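Local coordinates for protein putative phosphatase (Bacteroides thetaiotaomicron, PDB 3KYA) that is a putative phosphatase of unproven activity that binds zinc and joins an IPT/TIG domain to a propeller-like array of small antiparallel sheets, at residues K16-A30 / V91-K104. Sequence-based numbering, arbitrary orientation.
With ZN (zinc ion), chain B; EDO (1,2-ethanediol), chain I.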
loop_
_atom_site.group_PDB
_atom_site.type_symbol
_atom_site.label_atom_id
_atom_site.label_comp_id
_atom_site.label_asym_id
_atom_site.label_seq_id
_atom_site.Cartn_x
_atom_site.Cartn_y
_atom_site.Cartn_z
ATOM N N LYS A 16 -18.042 16.303 42.274
ATOM C CA LYS A 16 -18.764 16.605 41.044
ATOM C C LYS A 16 -18.774 15.410 40.107
ATOM O O LYS A 16 -17.828 14.616 40.095
ATOM C CB LYS A 16 -18.113 17.786 40.321
ATOM C CG LYS A 16 -18.164 19.122 41.064
ATOM C CD LYS A 16 -19.605 19.601 41.247
ATOM C CE LYS A 16 -19.684 21.069 41.645
ATOM N NZ LYS A 16 -19.067 21.354 42.964
ATOM N N PRO A 17 -19.833 15.287 39.287
ATOM C CA PRO A 17 -19.870 14.170 38.356
ATOM C C PRO A 17 -18.767 14.250 37.307
ATOM O O PRO A 17 -18.150 15.302 37.124
ATOM C CB PRO A 17 -21.244 14.312 37.683
ATOM C CG PRO A 17 -21.654 15.724 37.903
ATOM C CD PRO A 17 -21.044 16.128 39.203
ATOM N N VAL A 18 -18.499 13.118 36.673
ATOM C CA VAL A 18 -17.596 13.047 35.544
ATOM C C VAL A 18 -18.547 12.925 34.366
ATOM O O VAL A 18 -19.560 12.216 34.451
ATOM C CB VAL A 18 -16.650 11.842 35.610
ATOM C CG1 VAL A 18 -15.890 11.685 34.295
ATOM C CG2 VAL A 18 -15.688 11.991 36.769
ATOM N N ALA A 19 -18.251 13.626 33.278
ATOM C CA ALA A 19 -19.107 13.587 32.103
ATOM C C ALA A 19 -18.310 13.334 30.838
ATOM O O ALA A 19 -17.168 13.753 30.739
ATOM C CB ALA A 19 -19.884 14.914 31.975
ATOM N N ILE A 20 -18.920 12.607 29.898
ATOM C CA ILE A 20 -18.392 12.413 28.556
ATOM C C ILE A 20 -19.398 13.077 27.614
ATOM O O ILE A 20 -20.566 12.685 27.595
ATOM C CB ILE A 20 -18.245 10.936 28.191
ATOM C CG1 ILE A 20 -17.149 10.303 29.060
ATOM C CG2 ILE A 20 -17.945 10.794 26.696
ATOM C CD1 ILE A 20 -17.003 8.795 28.864
ATOM N N SER A 21 -18.947 14.061 26.838
ATOM C CA SER A 21 -19.834 14.803 25.933
ATOM C C SER A 21 -19.725 14.398 24.469
ATOM O O SER A 21 -20.669 14.595 23.705
ATOM C CB SER A 21 -19.527 16.298 26.036
ATOM O OG SER A 21 -18.172 16.532 25.694
ATOM N N ASP A 22 -18.588 13.826 24.071
ATOM C CA ASP A 22 -18.344 13.534 22.676
ATOM C C ASP A 22 -17.067 12.712 22.567
ATOM O O ASP A 22 -16.304 12.613 23.518
ATOM C CB ASP A 22 -18.156 14.866 21.924
ATOM C CG ASP A 22 -18.369 14.761 20.423
ATOM O OD1 ASP A 22 -18.669 13.672 19.893
ATOM O OD2 ASP A 22 -18.275 15.823 19.760
ATOM N N PHE A 23 -16.860 12.110 21.410
ATOM C CA PHE A 23 -15.623 11.395 21.129
ATOM C C PHE A 23 -15.410 11.356 19.631
ATOM O O PHE A 23 -16.366 11.493 18.852
ATOM C CB PHE A 23 -15.591 9.979 21.750
ATOM C CG PHE A 23 -16.783 9.123 21.412
ATOM C CD1 PHE A 23 -16.804 8.354 20.265
ATOM C CD2 PHE A 23 -17.877 9.077 22.260
ATOM C CE1 PHE A 23 -17.919 7.577 19.941
ATOM C CE2 PHE A 23 -18.995 8.302 21.954
ATOM C CZ PHE A 23 -19.011 7.539 20.792
ATOM N N THR A 24 -14.150 11.193 19.234
ATOM C CA THR A 24 -13.787 11.128 17.835
ATOM C C THR A 24 -12.530 10.264 17.636
ATOM O O THR A 24 -11.584 10.359 18.423
ATOM C CB THR A 24 -13.582 12.541 17.255
ATOM O OG1 THR A 24 -13.407 12.446 15.844
ATOM C CG2 THR A 24 -12.382 13.240 17.875
ATOM N N PRO A 25 -12.530 9.398 16.605
ATOM C CA PRO A 25 -13.617 9.165 15.634
ATOM C C PRO A 25 -14.812 8.418 16.237
ATOM O O PRO A 25 -14.719 7.891 17.343
ATOM C CB PRO A 25 -12.941 8.316 14.556
ATOM C CG PRO A 25 -11.890 7.544 15.295
ATOM C CD PRO A 25 -11.381 8.505 16.364
ATOM N N LYS A 26 -15.928 8.387 15.512
ATOM C CA LYS A 26 -17.147 7.716 15.972
ATOM C C LYS A 26 -17.106 6.214 15.704
ATOM O O LYS A 26 -17.866 5.442 16.294
ATOM C CB LYS A 26 -18.381 8.328 15.285
ATOM C CG LYS A 26 -18.600 9.826 15.576
ATOM C CD LYS A 26 -18.821 10.092 17.066
ATOM C CE LYS A 26 -19.231 11.546 17.353
ATOM N NZ LYS A 26 -18.121 12.546 17.169
ATOM N N GLU A 27 -16.228 5.816 14.795
ATOM C CA GLU A 27 -16.055 4.428 14.411
ATOM C C GLU A 27 -14.571 4.153 14.214
ATOM O O GLU A 27 -13.790 5.060 13.919
ATOM C CB GLU A 27 -16.815 4.118 13.111
ATOM C CG GLU A 27 -16.395 4.973 11.909
ATOM C CD GLU A 27 -16.918 6.416 11.960
ATOM O OE1 GLU A 27 -18.160 6.615 11.964
ATOM O OE2 GLU A 27 -16.092 7.365 11.948
ATOM N N GLY A 28 -14.188 2.894 14.347
ATOM C CA GLY A 28 -12.798 2.492 14.175
ATOM C C GLY A 28 -12.556 1.093 14.707
ATOM O O GLY A 28 -13.458 0.482 15.285
ATOM N N GLY A 29 -11.335 0.601 14.494
ATOM C CA GLY A 29 -10.928 -0.747 14.907
ATOM C C GLY A 29 -9.916 -0.738 16.041
ATOM O O GLY A 29 -9.519 0.321 16.526
ATOM N N ALA A 30 -9.519 -1.926 16.479
ATOM C CA ALA A 30 -8.517 -2.068 17.533
ATOM C C ALA A 30 -7.258 -1.291 17.175
ATOM O O ALA A 30 -6.886 -1.220 16.018
ATOM C CB ALA A 30 -8.188 -3.537 17.746
ATOM N N VAL A 91 -15.119 8.209 40.853
ATOM C CA VAL A 91 -16.357 8.625 40.191
ATOM C C VAL A 91 -16.358 8.007 38.795
ATOM O O VAL A 91 -15.353 8.084 38.082
ATOM C CB VAL A 91 -16.496 10.176 40.138
ATOM C CG1 VAL A 91 -17.807 10.598 39.459
ATOM C CG2 VAL A 91 -16.436 10.759 41.541
ATOM N N THR A 92 -17.470 7.366 38.429
ATOM C CA THR A 92 -17.601 6.676 37.143
ATOM C C THR A 92 -18.762 7.198 36.310
ATOM O O THR A 92 -19.790 7.576 36.848
ATOM C CB THR A 92 -17.828 5.159 37.347
ATOM O OG1 THR A 92 -16.728 4.599 38.069
ATOM C CG2 THR A 92 -17.958 4.431 36.019
ATOM N N THR A 93 -18.574 7.241 34.994
ATOM C CA THR A 93 -19.641 7.610 34.078
ATOM C C THR A 93 -19.524 6.745 32.841
ATOM O O THR A 93 -18.466 6.176 32.573
ATOM C CB THR A 93 -19.604 9.099 33.669
ATOM O OG1 THR A 93 -20.842 9.452 33.026
ATOM C CG2 THR A 93 -18.438 9.390 32.732
ATOM N N THR A 94 -20.620 6.634 32.100
ATOM C CA THR A 94 -20.642 5.866 30.861
ATOM C C THR A 94 -21.190 6.775 29.778
ATOM O O THR A 94 -22.200 7.456 30.001
ATOM C CB THR A 94 -21.515 4.606 30.984
ATOM O OG1 THR A 94 -20.975 3.757 32.000
ATOM C CG2 THR A 94 -21.561 3.824 29.669
ATOM N N ALA A 95 -20.529 6.805 28.622
ATOM C CA ALA A 95 -20.965 7.660 27.526
ATOM C C ALA A 95 -22.362 7.215 27.084
ATOM O O ALA A 95 -22.670 6.018 27.084
ATOM C CB ALA A 95 -19.997 7.615 26.379
ATOM N N SER A 96 -23.199 8.178 26.716
ATOM C CA SER A 96 -24.581 7.870 26.332
ATOM C C SER A 96 -24.666 7.167 24.972
ATOM O O SER A 96 -25.595 6.379 24.757
ATOM C CB SER A 96 -25.471 9.134 26.386
ATOM O OG SER A 96 -25.103 10.085 25.406
ATOM N N THR A 97 -23.707 7.440 24.079
ATOM C CA THR A 97 -23.652 6.799 22.768
ATOM C C THR A 97 -22.478 5.820 22.730
ATOM O O THR A 97 -21.504 5.976 23.455
ATOM C CB THR A 97 -23.496 7.815 21.626
ATOM O OG1 THR A 97 -22.290 8.569 21.807
ATOM C CG2 THR A 97 -24.687 8.763 21.588
ATOM N N THR A 98 -22.592 4.800 21.897
ATOM C CA THR A 98 -21.544 3.788 21.783
ATOM C C THR A 98 -20.611 4.052 20.612
ATOM O O THR A 98 -21.016 4.596 19.591
ATOM C CB THR A 98 -22.144 2.373 21.629
ATOM O OG1 THR A 98 -23.032 2.340 20.507
ATOM C CG2 THR A 98 -22.908 1.980 22.874
ATOM N N PHE A 99 -19.339 3.692 20.794
ATOM C CA PHE A 99 -18.345 3.743 19.730
ATOM C C PHE A 99 -18.676 2.620 18.756
ATOM O O PHE A 99 -19.080 1.550 19.184
ATOM C CB PHE A 99 -16.948 3.540 20.330
ATOM C CG PHE A 99 -15.834 3.489 19.321
ATOM C CD1 PHE A 99 -15.322 4.652 18.763
ATOM C CD2 PHE A 99 -15.245 2.285 18.990
ATOM C CE1 PHE A 99 -14.275 4.607 17.857
ATOM C CE2 PHE A 99 -14.201 2.230 18.091
ATOM C CZ PHE A 99 -13.716 3.398 17.517
ATOM N N SER A 100 -18.526 2.851 17.457
ATOM C CA SER A 100 -18.830 1.813 16.480
ATOM C C SER A 100 -17.553 1.026 16.169
ATOM O O SER A 100 -16.701 1.470 15.390
ATOM C CB SER A 100 -19.451 2.408 15.222
ATOM O OG SER A 100 -19.790 1.367 14.338
ATOM N N TYR A 101 -17.429 -0.132 16.821
ATOM C CA TYR A 101 -16.258 -1.001 16.695
ATOM C C TYR A 101 -16.249 -1.751 15.370
ATOM O O TYR A 101 -17.199 -2.479 15.055
ATOM C CB TYR A 101 -16.215 -1.984 17.874
ATOM C CG TYR A 101 -15.031 -2.928 17.845
ATOM C CD1 TYR A 101 -13.772 -2.507 18.291
ATOM C CD2 TYR A 101 -15.158 -4.232 17.368
ATOM C CE1 TYR A 101 -12.669 -3.351 18.249
ATOM C CE2 TYR A 101 -14.046 -5.095 17.332
ATOM C CZ TYR A 101 -12.811 -4.644 17.772
ATOM O OH TYR A 101 -11.707 -5.490 17.751
ATOM N N GLU A 102 -15.177 -1.572 14.599
ATOM C CA GLU A 102 -15.024 -2.225 13.308
ATOM C C GLU A 102 -14.207 -3.511 13.507
ATOM O O GLU A 102 -13.024 -3.466 13.878
ATOM C CB GLU A 102 -14.325 -1.306 12.312
ATOM C CG GLU A 102 -15.105 -0.030 11.986
ATOM C CD GLU A 102 -14.308 0.956 11.133
ATOM O OE1 GLU A 102 -13.055 0.861 11.089
ATOM O OE2 GLU A 102 -14.943 1.842 10.526
ATOM N N LYS A 103 -14.844 -4.644 13.238
ATOM C CA LYS A 103 -14.214 -5.941 13.456
ATOM C C LYS A 103 -13.095 -6.204 12.461
ATOM O O LYS A 103 -13.162 -5.765 11.310
ATOM C CB LYS A 103 -15.255 -7.062 13.385
ATOM C CG LYS A 103 -16.314 -6.963 14.476
ATOM C CD LYS A 103 -17.205 -8.198 14.531
ATOM C CE LYS A 103 -18.139 -8.294 13.350
ATOM N NZ LYS A 103 -19.137 -7.184 13.353
ATOM N N LYS A 104 -12.085 -6.944 12.911
ATOM C CA LYS A 104 -10.952 -7.319 12.070
ATOM C C LYS A 104 -10.753 -8.830 11.981
ATOM O O LYS A 104 -11.220 -9.591 12.826
ATOM C CB LYS A 104 -9.658 -6.692 12.617
ATOM C CG LYS A 104 -9.554 -5.191 12.408
ATOM C CD LYS A 104 -8.297 -4.613 13.066
ATOM C CE LYS A 104 -8.155 -3.130 12.763
ATOM N NZ LYS A 104 -7.021 -2.523 13.537
HETATM ZN ZN ZN B . -18.199 17.792 20.747
HETATM C C1 EDO I . -8.151 10.542 17.248
HETATM O O1 EDO I . -9.010 11.683 17.247
HETATM C C2 EDO I . -6.761 10.953 16.804
HETATM O O2 EDO I . -6.283 12.057 17.574
HETATM O O HOH W 1 -22.265 12.118 34.468
HETATM O O HOH W 2 -20.351 10.658 37.132
HETATM O O HOH W 3 -22.348 11.001 26.652
HETATM O O HOH W 4 -21.261 11.051 30.708
HETATM O O HOH W 5 -20.417 5.989 17.365
HETATM O O HOH W 6 -10.841 -4.228 15.284
#
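Backbone pairing joins Lys26-Gly28 to Ser100-Glu102 in parallel: Ser100 N donates to Lys26 O (2.9 Å), Gly28 N to Ser100 O, and Glu102 N to Gly28 O. Lys104 is extended beyond CG, and its NZ donates a hydrogen bond to Ala30 O (2.8 Å), in the carbonyl plane and on a lone pair.

Aromatic packing centres on Phe99. Its CG stands anti to the backbone N (chi1 177°), which carries the ring against the 25-28 backbone; CZ lies 3.2 Å from Gly28 N, and Pro25 O, buried with no polar partner, faces the ring edge near CE1 at 3.4 Å. Phe23 brings CE1 to 4.1 Å from Phe99 CD1, while its CZ edge looks at Thr98 O. With an alanine in place of Phe99, a gap would probably open beside the 25-28 backbone and Phe23 CE1 would lose its ring neighbour.

This is the Ig-like sandwich of an IPT/TIG domain: strand 19-28 is hydrogen-bonded to strand 33-39, with a classic beta bulge at Ser21 and Asp22 opposite Tyr37, and meets strand 100-101 at its far end.

At 18-20 against 91-96, side chains and waters replace direct backbone pairing. Val18 CG2 touches Val91 CG1 at 3.7 Å, and Ile20 CG2 rests on Ala95 CB at 3.8 Å. One water links Ile20 N to Thr93 OG1, and another Ile20 O to Ser96 N.

Lys26 NZ donates a hydrogen bond to Phe23 O and makes a salt bridge to Asp22 OD1 on its syn side; Phe23 N also donates to OD1. Asp22 OD2 binds zinc at 2.2 Å, with one more zinc ligand from outside these segments.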